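Local coordinates for protein aprataxin and PNK-like factor (Homo sapiens, PDB 5W7W) that acts as a histone chaperone in the repair of single- and double-strand DNA breaks and engages XRCC1 and XRCC4 through its FHA-like domain, the part in this chain, at residues Thr37-Glu49 with Arg56-Gln68. Numbering follows the deposited sequence.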
loop_
_atom_site.group_PDB
_atom_site.type_symbol
_atom_site.label_atom_id
_atom_site.label_comp_id
_atom_site.label_asym_id
_atom_site.label_seq_id
_atom_site.Cartn_x
_atom_site.Cartn_y
_atom_site.Cartn_z
ATOM N N THR A 37 -6.801 10.334 -8.352
ATOM C CA THR A 37 -6.616 11.730 -8.746
ATOM C C THR A 37 -7.176 12.518 -7.575
ATOM O O THR A 37 -8.393 12.580 -7.384
ATOM C CB THR A 37 -7.351 12.073 -10.045
ATOM O OG1 THR A 37 -6.852 11.261 -11.113
ATOM C CG2 THR A 37 -7.152 13.551 -10.416
ATOM N N ASP A 38 -6.292 13.094 -6.774
ATOM C CA ASP A 38 -6.699 13.653 -5.493
ATOM C C ASP A 38 -5.564 14.505 -4.959
ATOM O O ASP A 38 -4.462 13.999 -4.737
ATOM C CB ASP A 38 -7.029 12.503 -4.538
ATOM C CG ASP A 38 -7.795 12.945 -3.299
ATOM O OD1 ASP A 38 -7.543 14.043 -2.761
ATOM O OD2 ASP A 38 -8.666 12.178 -2.871
ATOM N N LYS A 39 -5.836 15.793 -4.740
ATOM C CA LYS A 39 -4.828 16.704 -4.230
ATOM C C LYS A 39 -4.320 16.301 -2.851
ATOM O O LYS A 39 -3.239 16.748 -2.451
ATOM C CB LYS A 39 -5.424 18.113 -4.162
ATOM C CG LYS A 39 -6.646 18.226 -3.258
ATOM N N ARG A 40 -5.063 15.478 -2.115
ATOM C CA ARG A 40 -4.672 15.081 -0.768
ATOM C C ARG A 40 -3.621 13.983 -0.756
ATOM O O ARG A 40 -3.078 13.663 0.306
ATOM C CB ARG A 40 -5.900 14.588 -0.002
ATOM C CG ARG A 40 -6.973 15.674 0.206
ATOM C CD ARG A 40 -8.253 15.096 0.775
ATOM N NE ARG A 40 -8.917 14.238 -0.190
ATOM C CZ ARG A 40 -10.072 13.624 0.018
ATOM N NH1 ARG A 40 -10.721 13.796 1.157
ATOM N NH2 ARG A 40 -10.575 12.840 -0.918
ATOM N N VAL A 41 -3.327 13.388 -1.900
ATOM C CA VAL A 41 -2.379 12.290 -1.996
ATOM C C VAL A 41 -1.250 12.730 -2.907
ATOM O O VAL A 41 -1.491 13.151 -4.042
ATOM C CB VAL A 41 -3.063 11.025 -2.537
ATOM C CG1 VAL A 41 -2.082 9.877 -2.618
ATOM C CG2 VAL A 41 -4.236 10.643 -1.657
ATOM N N SER A 42 -0.019 12.625 -2.416
ATOM C CA SER A 42 1.137 13.003 -3.203
ATOM C C SER A 42 1.356 12.007 -4.338
ATOM O O SER A 42 0.996 10.832 -4.242
ATOM C CB SER A 42 2.367 13.000 -2.295
ATOM O OG SER A 42 3.563 13.233 -3.019
ATOM N N ARG A 43 2.011 12.479 -5.406
ATOM C CA ARG A 43 2.519 11.564 -6.416
ATOM C C ARG A 43 3.587 10.655 -5.840
ATOM O O ARG A 43 3.811 9.559 -6.366
ATOM C CB ARG A 43 3.121 12.338 -7.583
ATOM C CG ARG A 43 2.098 13.135 -8.362
ATOM C CD ARG A 43 2.773 14.047 -9.396
ATOM N N ARG A 44 4.270 11.098 -4.790
ATOM C CA ARG A 44 5.322 10.327 -4.125
ATOM C C ARG A 44 4.913 10.152 -2.668
ATOM O O ARG A 44 5.503 10.715 -1.743
ATOM C CB ARG A 44 6.686 11.001 -4.255
ATOM C CG ARG A 44 7.245 11.001 -5.666
ATOM C CD ARG A 44 8.536 11.823 -5.725
ATOM N NE ARG A 44 8.234 13.210 -5.377
ATOM C CZ ARG A 44 7.963 14.177 -6.249
ATOM N NH1 ARG A 44 7.992 13.943 -7.559
ATOM N NH2 ARG A 44 7.667 15.391 -5.803
ATOM N N HIS A 45 3.864 9.372 -2.463
ATOM C CA HIS A 45 3.280 9.223 -1.134
ATOM C C HIS A 45 3.962 8.134 -0.304
ATOM O O HIS A 45 4.192 8.303 0.903
ATOM C CB HIS A 45 1.787 8.914 -1.274
ATOM C CG HIS A 45 0.988 9.276 -0.075
ATOM N ND1 HIS A 45 0.276 10.452 -0.008
ATOM C CD2 HIS A 45 0.784 8.639 1.097
ATOM C CE1 HIS A 45 -0.336 10.524 1.161
ATOM N NE2 HIS A 45 -0.027 9.448 1.861
ATOM N N ALA A 46 4.303 7.021 -0.949
ATOM C CA ALA A 46 4.940 5.905 -0.269
ATOM C C ALA A 46 5.698 5.080 -1.291
ATOM O O ALA A 46 5.481 5.207 -2.495
ATOM C CB ALA A 46 3.906 5.048 0.467
ATOM N N ILE A 47 6.601 4.245 -0.792
ATOM C CA ILE A 47 7.277 3.230 -1.594
ATOM C C ILE A 47 6.840 1.865 -1.088
ATOM O O ILE A 47 6.908 1.595 0.115
ATOM C CB ILE A 47 8.805 3.365 -1.498
ATOM C CG1 ILE A 47 9.237 4.784 -1.879
ATOM C CG2 ILE A 47 9.484 2.320 -2.388
ATOM C CD1 ILE A 47 10.711 5.021 -1.851
ATOM N N LEU A 48 6.391 1.007 -1.996
ATOM C CA LEU A 48 6.195 -0.403 -1.700
ATOM C C LEU A 48 7.381 -1.165 -2.253
ATOM O O LEU A 48 7.858 -0.857 -3.350
ATOM C CB LEU A 48 4.938 -0.938 -2.368
ATOM C CG LEU A 48 3.641 -0.329 -1.888
ATOM C CD1 LEU A 48 2.469 -0.886 -2.659
ATOM C CD2 LEU A 48 3.434 -0.576 -0.430
ATOM N N GLU A 49 7.875 -2.146 -1.505
ATOM C CA GLU A 49 8.938 -2.997 -2.007
ATOM C C GLU A 49 8.564 -4.455 -1.824
ATOM O O GLU A 49 8.225 -4.874 -0.714
ATOM C CB GLU A 49 10.254 -2.746 -1.290
ATOM C CG GLU A 49 11.418 -3.465 -1.969
ATOM C CD GLU A 49 12.474 -3.928 -1.021
ATOM O OE1 GLU A 49 12.148 -4.634 -0.043
ATOM O OE2 GLU A 49 13.648 -3.601 -1.281
ATOM N N ARG A 56 6.913 -4.608 1.961
ATOM C CA ARG A 56 7.011 -3.565 2.981
ATOM C C ARG A 56 6.691 -2.214 2.364
ATOM O O ARG A 56 6.826 -2.011 1.154
ATOM C CB ARG A 56 8.383 -3.558 3.686
ATOM C CG ARG A 56 9.577 -3.587 2.754
ATOM C CD ARG A 56 10.896 -3.466 3.487
ATOM N NE ARG A 56 12.007 -3.496 2.554
ATOM C CZ ARG A 56 13.246 -3.105 2.835
ATOM N NH1 ARG A 56 13.573 -2.670 4.033
ATOM N NH2 ARG A 56 14.161 -3.164 1.872
ATOM N N ILE A 57 6.240 -1.295 3.218
ATOM C CA ILE A 57 5.870 0.063 2.826
ATOM C C ILE A 57 6.708 1.055 3.617
ATOM O O ILE A 57 6.927 0.885 4.819
ATOM C CB ILE A 57 4.359 0.327 3.049
ATOM C CG1 ILE A 57 3.979 1.715 2.531
ATOM C CG2 ILE A 57 3.948 0.195 4.521
ATOM C CD1 ILE A 57 2.500 1.941 2.424
ATOM N N LYS A 58 7.166 2.100 2.931
ATOM C CA LYS A 58 7.857 3.225 3.563
ATOM C C LYS A 58 7.095 4.501 3.238
ATOM O O LYS A 58 7.044 4.901 2.058
ATOM C CB LYS A 58 9.297 3.338 3.063
ATOM C CG LYS A 58 10.084 4.465 3.736
ATOM C CD LYS A 58 11.574 4.440 3.410
ATOM C CE LYS A 58 11.820 4.510 1.943
ATOM N NZ LYS A 58 13.288 4.711 1.649
ATOM N N PRO A 59 6.468 5.153 4.218
ATOM C CA PRO A 59 5.818 6.448 3.957
ATOM C C PRO A 59 6.873 7.513 3.699
ATOM O O PRO A 59 7.806 7.666 4.492
ATOM C CB PRO A 59 5.064 6.724 5.266
ATOM C CG PRO A 59 5.014 5.407 5.977
ATOM C CD PRO A 59 6.276 4.734 5.608
ATOM N N ILE A 60 6.737 8.252 2.590
ATOM C CA ILE A 60 7.771 9.208 2.191
ATOM C C ILE A 60 7.243 10.631 1.992
ATOM O O ILE A 60 7.948 11.472 1.437
ATOM C CB ILE A 60 8.574 8.741 0.962
ATOM C CG1 ILE A 60 7.667 8.496 -0.248
ATOM C CG2 ILE A 60 9.407 7.522 1.317
ATOM C CD1 ILE A 60 8.409 8.534 -1.556
ATOM N N HIS A 61 6.055 10.939 2.494
ATOM C CA HIS A 61 5.493 12.277 2.345
ATOM C C HIS A 61 5.059 12.805 3.701
ATOM O O HIS A 61 4.932 12.072 4.678
ATOM C CB HIS A 61 4.338 12.289 1.329
ATOM C CG HIS A 61 3.916 13.658 0.936
ATOM N ND1 HIS A 61 2.802 14.268 1.465
ATOM C CD2 HIS A 61 4.479 14.542 0.086
ATOM C CE1 HIS A 61 2.686 15.475 0.934
ATOM N NE2 HIS A 61 3.696 15.668 0.105
ATOM N N THR A 62 4.814 14.107 3.767
ATOM C CA THR A 62 4.300 14.662 5.018
ATOM C C THR A 62 2.908 14.135 5.359
ATOM O O THR A 62 2.602 13.940 6.538
ATOM C CB THR A 62 4.297 16.184 4.987
ATOM O OG1 THR A 62 3.648 16.629 3.808
ATOM C CG2 THR A 62 5.711 16.746 5.024
ATOM N N ASN A 63 2.079 13.858 4.352
ATOM C CA ASN A 63 0.799 13.211 4.607
ATOM C C ASN A 63 1.059 11.741 4.893
ATOM O O ASN A 63 1.791 11.099 4.131
ATOM C CB ASN A 63 -0.124 13.356 3.407
ATOM C CG ASN A 63 -0.490 14.791 3.132
ATOM O OD1 ASN A 63 -0.576 15.607 4.057
ATOM N ND2 ASN A 63 -0.723 15.108 1.860
ATOM N N PRO A 64 0.540 11.204 5.984
ATOM C CA PRO A 64 0.967 9.878 6.445
ATOM C C PRO A 64 0.345 8.745 5.648
ATOM O O PRO A 64 -0.585 8.912 4.864
ATOM C CB PRO A 64 0.489 9.817 7.897
ATOM C CG PRO A 64 -0.564 10.800 7.991
ATOM C CD PRO A 64 -0.308 11.876 6.974
ATOM N N CYS A 65 0.881 7.564 5.889
ATOM C CA CYS A 65 0.228 6.314 5.540
ATOM C C CYS A 65 -0.303 5.665 6.803
ATOM O O CYS A 65 0.155 5.974 7.905
ATOM C CB CYS A 65 1.212 5.347 4.904
ATOM S SG CYS A 65 1.904 5.882 3.336
ATOM N N PHE A 66 -1.238 4.732 6.635
ATOM C CA PHE A 66 -1.874 4.061 7.757
ATOM C C PHE A 66 -1.775 2.560 7.567
ATOM O O PHE A 66 -1.709 2.065 6.442
ATOM C CB PHE A 66 -3.341 4.486 7.901
ATOM C CG PHE A 66 -3.521 5.984 8.003
ATOM C CD1 PHE A 66 -3.436 6.768 6.887
ATOM C CD2 PHE A 66 -3.733 6.602 9.227
ATOM C CE1 PHE A 66 -3.553 8.144 6.962
ATOM C CE2 PHE A 66 -3.854 7.968 9.306
ATOM C CZ PHE A 66 -3.758 8.739 8.163
ATOM N N TYR A 67 -1.813 1.842 8.680
ATOM C CA TYR A 67 -1.627 0.403 8.724
ATOM C C TYR A 67 -2.652 -0.228 9.649
ATOM O O TYR A 67 -2.906 0.276 10.743
ATOM C CB TYR A 67 -0.250 0.090 9.297
ATOM C CG TYR A 67 0.026 -1.388 9.536
ATOM C CD1 TYR A 67 0.128 -2.287 8.487
ATOM C CD2 TYR A 67 0.196 -1.873 10.821
ATOM C CE1 TYR A 67 0.369 -3.626 8.706
ATOM C CE2 TYR A 67 0.449 -3.223 11.049
ATOM C CZ TYR A 67 0.540 -4.084 9.978
ATOM O OH TYR A 67 0.796 -5.421 10.223
ATOM N N GLN A 68 -3.192 -1.371 9.237
ATOM C CA GLN A 68 -4.096 -2.171 10.058
ATOM C C GLN A 68 -3.683 -3.632 9.943
ATOM O O GLN A 68 -3.820 -4.239 8.888
ATOM C CB GLN A 68 -5.536 -1.985 9.604
ATOM C CG GLN A 68 -6.536 -2.802 10.414
ATOM C CD GLN A 68 -7.959 -2.625 9.916
ATOM O OE1 GLN A 68 -8.276 -1.667 9.215
ATOM N NE2 GLN A 68 -8.825 -3.558 10.265
HETATM O O HOH W 1 7.373 12.627 -1.041
HETATM O O HOH W 2 3.696 9.268 3.449
#
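Ser42 sets its CB over one face of the His61 ring, 3.6 Å from the ring centroid, a CH-pi contact suited to a small side chain that can lie close over the ring. With OG anti to the backbone N (chi1 174°), the hydroxyl also accepts from Arg44 N, closing an ST turn. One water donates to both Arg44 O and Ile60 O, and Ile60 CG1 packs close to Arg44 O.

His45 ties the loops together, since an imidazole can accept at one nitrogen and donate at the other. His45 ND1 accepts from Ser42 N in the ring plane, while His45 NE2 donates to Pro64 O (3.1 Å, nearly straight at 169°), reaching that oxygen from well above its carbonyl plane. This pattern suggests a neutral ring protonated on NE2. Cys65 SG lies at the ring edge and also touches Ala46 CB at 3.6 Å, a buried spot suited to a compact, weakly polar atom. His45 O accepts from Ile60 N, and a water that accepts from His61 N lies within bonding distance of His45 O and Asn63 O.

From Ala46 onward the segments pair as antiparallel strands. Ile47 and Lys58 exchange two backbone bonds, and their side chains run side by side, the aliphatic part of the lysine meeting Ile47 CD1. On the other face, Leu48 CD2 packs on Ile57 CB at 3.7 Å. Glu49 and Arg56 exchange backbone bonds too, then join in a salt bridge: Glu49 OE1 meets Arg56 NE at 2.8 Å in the guanidinium plane but above the carboxylate, the two planes turned 50° apart.

The hairpin of strands 46-51 and 54-59 is central in a four-stranded sheet of the FHA beta-sandwich. Strand 24-28 flanks 46-51, with a classic bulge at His45 and Ala46 opposite Ile28; strand 84-85 borders 54-59, and Ile57 reaches Phe92 of the other sheet.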